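Local coordinates for protein histidine kinase (Caulobacter vibrioides, PDB 6TNE) that probably takes part in phosphorelay signalling as the receiver domain of the hybrid histidine kinase CckA, accepting or passing on a phosphoryl group, at residues Gly33-Glu41 with Leu64-Leu72; Ala44-Val54 with Tyr71-Ser81. All coordinates share one frame; numbering follows the deposited sequence.

Interaction 1: Gly33-Glu41 with Leu64-Leu72; sequences GEEALIIAE and LLKKARGYL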
# COMPACT_ATOMS: atom_id res chain seq x y z
N GLY A 33 8.38 3.75 5.81
CA GLY A 33 7.92 4.92 5.10
C GLY A 33 9.00 5.67 4.38
O GLY A 33 8.76 6.24 3.33
N GLU A 34 10.20 5.68 4.93
CA GLU A 34 11.28 6.38 4.27
C GLU A 34 11.62 5.72 2.91
O GLU A 34 11.79 6.40 1.89
CB GLU A 34 12.39 6.50 5.33
CG GLU A 34 11.89 7.39 6.66
CD GLU A 34 11.08 6.69 7.91
OE1 GLU A 34 10.84 7.34 8.96
OE2 GLU A 34 10.67 5.52 7.92
N GLU A 35 11.66 4.37 2.85
CA GLU A 35 11.82 3.68 1.57
C GLU A 35 10.64 3.94 0.65
O GLU A 35 10.81 4.20 -0.55
CB GLU A 35 11.89 2.18 1.88
CG GLU A 35 12.01 1.35 0.65
CD GLU A 35 12.13 -0.16 0.90
OE1 GLU A 35 12.40 -0.87 -0.07
OE2 GLU A 35 11.95 -0.66 2.04
N ALA A 36 9.42 3.87 1.19
CA ALA A 36 8.23 4.11 0.39
C ALA A 36 8.23 5.48 -0.24
O ALA A 36 7.77 5.65 -1.37
CB ALA A 36 6.99 3.88 1.23
N LEU A 37 8.68 6.50 0.50
CA LEU A 37 8.68 7.86 -0.04
C LEU A 37 9.61 7.96 -1.25
O LEU A 37 9.29 8.64 -2.21
CB LEU A 37 9.06 8.82 1.08
CG LEU A 37 8.91 10.29 0.75
CD1 LEU A 37 7.50 10.66 0.32
CD2 LEU A 37 9.32 11.06 2.02
N ILE A 38 10.76 7.30 -1.20
CA ILE A 38 11.67 7.32 -2.35
C ILE A 38 11.06 6.57 -3.53
O ILE A 38 11.10 7.03 -4.66
CB ILE A 38 13.02 6.73 -1.93
CG1 ILE A 38 13.70 7.72 -0.99
CG2 ILE A 38 13.90 6.37 -3.14
CD1 ILE A 38 14.91 7.20 -0.32
N ILE A 39 10.42 5.41 -3.26
CA ILE A 39 9.77 4.69 -4.34
C ILE A 39 8.67 5.53 -4.98
O ILE A 39 8.53 5.60 -6.20
CB ILE A 39 9.22 3.33 -3.84
CG1 ILE A 39 10.36 2.41 -3.43
CG2 ILE A 39 8.38 2.64 -4.91
CD1 ILE A 39 9.90 1.26 -2.56
N ALA A 40 7.87 6.20 -4.14
CA ALA A 40 6.78 7.03 -4.66
C ALA A 40 7.32 8.16 -5.52
O ALA A 40 6.78 8.42 -6.60
CB ALA A 40 5.93 7.57 -3.50
N GLU A 41 8.39 8.81 -5.07
CA GLU A 41 8.96 9.90 -5.86
C GLU A 41 9.44 9.39 -7.21
O GLU A 41 9.20 10.01 -8.25
CB GLU A 41 10.10 10.54 -5.11
CG GLU A 41 10.59 11.69 -5.89
CD GLU A 41 11.65 12.46 -5.18
OE1 GLU A 41 11.97 13.58 -5.65
OE2 GLU A 41 12.18 11.96 -4.16
N LEU A 64 3.29 8.99 6.18
CA LEU A 64 3.76 8.68 4.84
C LEU A 64 2.80 9.23 3.80
O LEU A 64 3.24 9.85 2.82
CB LEU A 64 3.92 7.16 4.68
CG LEU A 64 4.08 6.68 3.23
CD1 LEU A 64 5.38 7.24 2.60
CD2 LEU A 64 4.07 5.16 3.22
N LEU A 65 1.49 9.05 3.98
CA LEU A 65 0.54 9.57 3.01
C LEU A 65 0.68 11.08 2.89
O LEU A 65 0.65 11.64 1.79
CB LEU A 65 -0.88 9.18 3.41
CG LEU A 65 -1.96 9.72 2.48
CD1 LEU A 65 -1.64 9.23 1.03
CD2 LEU A 65 -3.34 9.31 2.92
N LYS A 66 0.80 11.78 4.01
CA LYS A 66 0.94 13.23 3.93
C LYS A 66 2.17 13.62 3.12
O LYS A 66 2.12 14.57 2.34
CB LYS A 66 1.03 13.76 5.34
CG LYS A 66 -0.35 13.98 5.94
CD LYS A 66 -1.07 15.11 5.21
CE LYS A 66 -2.40 15.53 5.87
NZ LYS A 66 -3.38 16.06 4.86
N LYS A 67 3.26 12.90 3.29
CA LYS A 67 4.48 13.22 2.56
C LYS A 67 4.45 12.78 1.10
O LYS A 67 5.10 13.40 0.25
CB LYS A 67 5.67 12.61 3.27
CG LYS A 67 5.92 13.18 4.62
CD LYS A 67 7.10 12.50 5.28
CE LYS A 67 7.37 13.03 6.68
NZ LYS A 67 7.76 14.46 6.63
N ALA A 68 3.70 11.73 0.81
CA ALA A 68 3.77 11.07 -0.49
C ALA A 68 2.57 11.37 -1.37
O ALA A 68 2.60 11.03 -2.53
CB ALA A 68 3.87 9.55 -0.33
N ARG A 69 1.53 12.01 -0.83
CA ARG A 69 0.30 12.18 -1.58
C ARG A 69 0.52 12.88 -2.91
O ARG A 69 -0.09 12.49 -3.91
CB ARG A 69 -0.71 12.97 -0.72
CG ARG A 69 -2.16 12.99 -1.18
CD ARG A 69 -2.49 11.73 -1.92
NE ARG A 69 -3.76 11.12 -1.54
CZ ARG A 69 -4.32 10.18 -2.28
NH1 ARG A 69 -5.48 9.62 -1.93
NH2 ARG A 69 -3.68 9.80 -3.38
N GLY A 70 1.38 13.91 -2.93
CA GLY A 70 1.67 14.61 -4.19
C GLY A 70 2.24 13.67 -5.26
O GLY A 70 1.85 13.72 -6.43
N TYR A 71 3.17 12.77 -4.87
CA TYR A 71 3.74 11.84 -5.86
C TYR A 71 2.69 10.82 -6.29
O TYR A 71 2.75 10.32 -7.42
CB TYR A 71 4.94 11.09 -5.25
CG TYR A 71 6.00 12.00 -4.74
CD1 TYR A 71 6.52 13.04 -5.54
CD2 TYR A 71 6.53 11.79 -3.48
CE1 TYR A 71 7.57 13.85 -5.06
CE2 TYR A 71 7.56 12.60 -2.99
CZ TYR A 71 8.01 13.65 -3.78
OH TYR A 71 9.02 14.44 -3.28
N LEU A 72 1.76 10.48 -5.37
CA LEU A 72 0.71 9.52 -5.66
C LEU A 72 -0.41 10.10 -6.51
O LEU A 72 -1.18 9.33 -7.10
CB LEU A 72 0.14 8.97 -4.34
CG LEU A 72 1.16 8.19 -3.52
CD1 LEU A 72 0.56 7.91 -2.14
CD2 LEU A 72 1.44 6.87 -4.23

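Interaction 2: Ala44-Val54 with Tyr71-Ser81; sequences AGTIDLLISDV and YLGTAPVMFIS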
# COMPACT_ATOMS: atom_id res chain seq x y z
N ALA A 44 6.53 8.55 -9.51
CA ALA A 44 5.46 9.52 -9.36
C ALA A 44 4.52 9.49 -10.55
O ALA A 44 4.96 9.40 -11.71
CB ALA A 44 6.06 10.91 -9.18
N GLY A 45 3.22 9.49 -10.26
CA GLY A 45 2.17 9.45 -11.28
C GLY A 45 1.95 8.12 -11.97
O GLY A 45 1.12 8.05 -12.87
N THR A 46 2.68 7.06 -11.58
CA THR A 46 2.49 5.75 -12.18
C THR A 46 2.01 4.72 -11.17
O THR A 46 1.78 3.57 -11.55
CB THR A 46 3.77 5.22 -12.80
OG1 THR A 46 4.68 4.82 -11.75
CG2 THR A 46 4.38 6.26 -13.72
N ILE A 47 1.83 5.09 -9.91
CA ILE A 47 1.31 4.18 -8.90
C ILE A 47 -0.20 4.27 -8.88
O ILE A 47 -0.77 5.36 -8.87
CB ILE A 47 1.91 4.49 -7.53
CG1 ILE A 47 3.40 4.15 -7.61
CG2 ILE A 47 1.21 3.69 -6.43
CD1 ILE A 47 4.22 4.78 -6.58
N ASP A 48 -0.85 3.12 -8.93
CA ASP A 48 -2.30 3.05 -8.96
C ASP A 48 -2.93 2.91 -7.60
O ASP A 48 -4.12 3.15 -7.47
CB ASP A 48 -2.71 1.91 -9.89
CG ASP A 48 -2.23 2.14 -11.31
OD1 ASP A 48 -2.58 3.21 -11.87
OD2 ASP A 48 -1.49 1.31 -11.86
N LEU A 49 -2.19 2.46 -6.59
CA LEU A 49 -2.74 2.20 -5.27
C LEU A 49 -1.59 2.16 -4.29
O LEU A 49 -0.57 1.50 -4.56
CB LEU A 49 -3.46 0.83 -5.26
CG LEU A 49 -4.01 0.33 -3.92
CD1 LEU A 49 -5.11 1.20 -3.34
CD2 LEU A 49 -4.50 -1.09 -4.05
N LEU A 50 -1.75 2.79 -3.13
CA LEU A 50 -0.86 2.62 -2.00
C LEU A 50 -1.57 1.74 -0.97
O LEU A 50 -2.70 2.05 -0.61
CB LEU A 50 -0.57 3.97 -1.34
CG LEU A 50 0.20 3.94 -0.02
CD1 LEU A 50 1.56 3.33 -0.18
CD2 LEU A 50 0.27 5.31 0.60
N ILE A 51 -0.91 0.68 -0.51
CA ILE A 51 -1.38 -0.11 0.62
C ILE A 51 -0.32 0.05 1.69
O ILE A 51 0.86 -0.19 1.41
CB ILE A 51 -1.53 -1.59 0.28
CG1 ILE A 51 -2.54 -1.78 -0.86
CG2 ILE A 51 -2.01 -2.34 1.54
CD1 ILE A 51 -2.65 -3.24 -1.33
N SER A 52 -0.68 0.51 2.89
CA SER A 52 0.32 0.72 3.91
C SER A 52 -0.17 0.28 5.26
O SER A 52 -1.32 0.56 5.65
CB SER A 52 0.68 2.21 4.01
OG SER A 52 1.74 2.43 4.94
N ASP A 53 0.71 -0.37 6.02
CA ASP A 53 0.50 -0.56 7.45
C ASP A 53 0.44 0.80 8.13
O ASP A 53 0.99 1.79 7.63
CB ASP A 53 1.66 -1.42 8.02
CG ASP A 53 1.35 -2.09 9.36
OD1 ASP A 53 0.19 -2.05 9.80
OD2 ASP A 53 2.31 -2.59 10.01
N VAL A 54 -0.28 0.87 9.23
CA VAL A 54 -0.42 2.12 9.98
C VAL A 54 0.79 2.35 10.89
O VAL A 54 1.44 3.40 10.81
CB VAL A 54 -1.77 2.16 10.73
CG1 VAL A 54 -1.85 3.42 11.62
CG2 VAL A 54 -2.90 2.13 9.72
N TYR A 71 3.17 12.77 -4.87
CA TYR A 71 3.74 11.84 -5.86
C TYR A 71 2.69 10.82 -6.29
O TYR A 71 2.75 10.32 -7.42
CB TYR A 71 4.94 11.09 -5.25
CG TYR A 71 6.00 12.00 -4.74
CD1 TYR A 71 6.52 13.04 -5.54
CD2 TYR A 71 6.53 11.79 -3.48
CE1 TYR A 71 7.57 13.85 -5.06
CE2 TYR A 71 7.56 12.60 -2.99
CZ TYR A 71 8.01 13.65 -3.78
OH TYR A 71 9.02 14.44 -3.28
N LEU A 72 1.76 10.48 -5.37
CA LEU A 72 0.71 9.52 -5.66
C LEU A 72 -0.41 10.10 -6.51
O LEU A 72 -1.18 9.33 -7.10
CB LEU A 72 0.14 8.97 -4.34
CG LEU A 72 1.16 8.19 -3.52
CD1 LEU A 72 0.56 7.91 -2.14
CD2 LEU A 72 1.44 6.87 -4.23
N GLY A 73 -0.56 11.41 -6.58
CA GLY A 73 -1.64 11.97 -7.37
C GLY A 73 -2.95 11.58 -6.73
O GLY A 73 -3.12 11.66 -5.52
N THR A 74 -3.90 11.14 -7.56
CA THR A 74 -5.20 10.72 -7.06
C THR A 74 -5.27 9.23 -6.74
O THR A 74 -6.38 8.70 -6.56
CB THR A 74 -6.28 11.11 -8.07
OG1 THR A 74 -6.02 10.42 -9.29
CG2 THR A 74 -6.26 12.63 -8.30
N ALA A 75 -4.14 8.54 -6.71
CA ALA A 75 -4.20 7.12 -6.42
C ALA A 75 -4.93 6.88 -5.10
O ALA A 75 -4.68 7.59 -4.11
CB ALA A 75 -2.80 6.54 -6.28
N PRO A 76 -5.79 5.87 -5.03
CA PRO A 76 -6.38 5.48 -3.74
C PRO A 76 -5.33 4.96 -2.78
O PRO A 76 -4.23 4.54 -3.16
CB PRO A 76 -7.36 4.37 -4.12
CG PRO A 76 -6.83 3.82 -5.49
CD PRO A 76 -6.30 5.05 -6.15
N VAL A 77 -5.69 4.98 -1.51
CA VAL A 77 -4.82 4.57 -0.42
C VAL A 77 -5.62 3.65 0.48
O VAL A 77 -6.76 3.98 0.84
CB VAL A 77 -4.28 5.77 0.38
CG1 VAL A 77 -3.45 5.32 1.57
CG2 VAL A 77 -3.57 6.78 -0.55
N MET A 78 -5.03 2.52 0.87
CA MET A 78 -5.66 1.57 1.76
C MET A 78 -4.72 1.33 2.92
O MET A 78 -3.57 0.88 2.72
CB MET A 78 -5.86 0.27 1.02
CG MET A 78 -6.49 -0.79 1.85
SD MET A 78 -6.97 -2.26 0.96
CE MET A 78 -5.52 -2.75 0.11
N PHE A 79 -5.15 1.66 4.12
CA PHE A 79 -4.40 1.38 5.33
C PHE A 79 -4.81 0.04 5.89
O PHE A 79 -5.99 -0.31 5.86
CB PHE A 79 -4.65 2.47 6.36
CG PHE A 79 -3.98 3.76 6.01
CD1 PHE A 79 -2.57 3.82 5.89
CD2 PHE A 79 -4.71 4.89 5.74
CE1 PHE A 79 -1.93 5.01 5.52
CE2 PHE A 79 -4.08 6.07 5.35
CZ PHE A 79 -2.71 6.12 5.25
N ILE A 80 -3.85 -0.66 6.44
CA ILE A 80 -4.06 -1.95 7.08
C ILE A 80 -3.53 -1.86 8.50
O ILE A 80 -2.50 -1.22 8.76
CB ILE A 80 -3.43 -3.11 6.29
CG1 ILE A 80 -1.91 -3.02 6.16
CG2 ILE A 80 -4.08 -3.21 4.87
CD1 ILE A 80 -1.29 -4.19 5.48
N SER A 81 -4.21 -2.51 9.44
CA SER A 81 -3.68 -2.53 10.81
C SER A 81 -4.45 -3.55 11.62
O SER A 81 -5.64 -3.80 11.36
CB SER A 81 -3.83 -1.19 11.55
OG SER A 81 -3.20 -1.24 12.84
O HOH W 1 -0.55 -1.11 12.10

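Interaction 1: Gly33-Glu41 with Leu64-Leu72
L37 on helix 33-41 and Y71 on helix 64-72 carry a helix-helix packing contact on one side of the receiver-domain sheet. The two helices run nearly parallel. Their axes come within 9.0 Å at an angle of 13°, and no hydrogen bond joins them.

L37 is a knob in a hole formed by L64, K67, A68 and Y71. Its CG lies anti to the backbone N (chi1 -171°), and this swings CD1 across to the other helix. L37 CD1 ends 3.6 Å from K67 O and 3.9 Å from A68 CB. It also meets the edge of the Y71 ring, in the ring plane, at CE2. The L37 and K67 side chains cross at about a right angle, and the outer part of K67 turns away.

One turn earlier, L64 reaches back with both methyls. L64 CD2 packs 3.8 Å from A36 CB, while L64 CD1 lies against G33 O. G33 has no side chain, and its CA lies 5.6 Å from L64 CA.

At the other end, E41 CA sits over one face of the Y71 ring in a CH-pi contact, 3.9 Å from the ring centroid. The E41 chain then runs extended alongside the ring, and its carboxylate plane is only 16° from the ring plane. At the base of the tyrosine, A40 CB meets Y71 CB at 4.1 Å.

Toward the sheet, A36 and L64 both touch V6 of strand 2-6. A36 also reaches A30 of strand 26-30, and L65 touches V77 and F79 of strand 77-81.

Interaction 2: Ala44-Val54 with Tyr71-Ser81
L50 and M78 lie at the middle of a parallel strand pairing between 49-53 and 77-81. L50 N donates to P76 O, and M78 N donates to L50 O at 2.8 Å. S52 N to M78 O and I80 N to S52 O continue the pattern. V54 N to I80 O, at 3.1 Å, is weak.

On the face with L50, S52, V77 and F79, L50 CD2 touches both V77 CG1 and L72 CD1, 3.8 Å from each. V77 CG1 also lies over one face of the F79 ring, toward its rim. On the face with I51 and M78, the M78 chain bends at chi3 (53°). M78 CE lies 3.2 Å from I51 CD1, closer than usual van der Waals contact, so the exact fit is doubtful.

Before the strands, G45 N donates to Y71 O at 3.0 Å. This ties the loop before strand 49-53 to the end of helix 61-72.

At the C-terminal end, a water donates to D53 OD1 at 2.6 Å and is hydrogen-bonded to S81 OG. S81 OG also hydrogen-bonds Y83 N. K103 forms a salt bridge to D53 OD1. D53 OD2 lies near E7 and D8. This acidic cluster with its lysine is consistent with the phosphoacceptor site of the CheY-like family.

Overall arrangement
Interactions 1 and 2 have centres 9 Å apart and share Y71 and L72 at the end of helix 61-72. Their segments alternate along the chain: helix 33-42, strand 49-53, helix 61-72, then strand 77-81. The last three form a beta-alpha-beta unit, and helix 61-72 takes part in both contacts. Interaction 1 joins it to the preceding helix, on one side of the five-stranded parallel sheet. Interaction 2 pairs the two strands that it connects. Helix 61-72 also lies on strand 77-81, which brings the two layers together. Together they build part of the CheY-like fold, with the acidic site at the C-terminal ends of the strands.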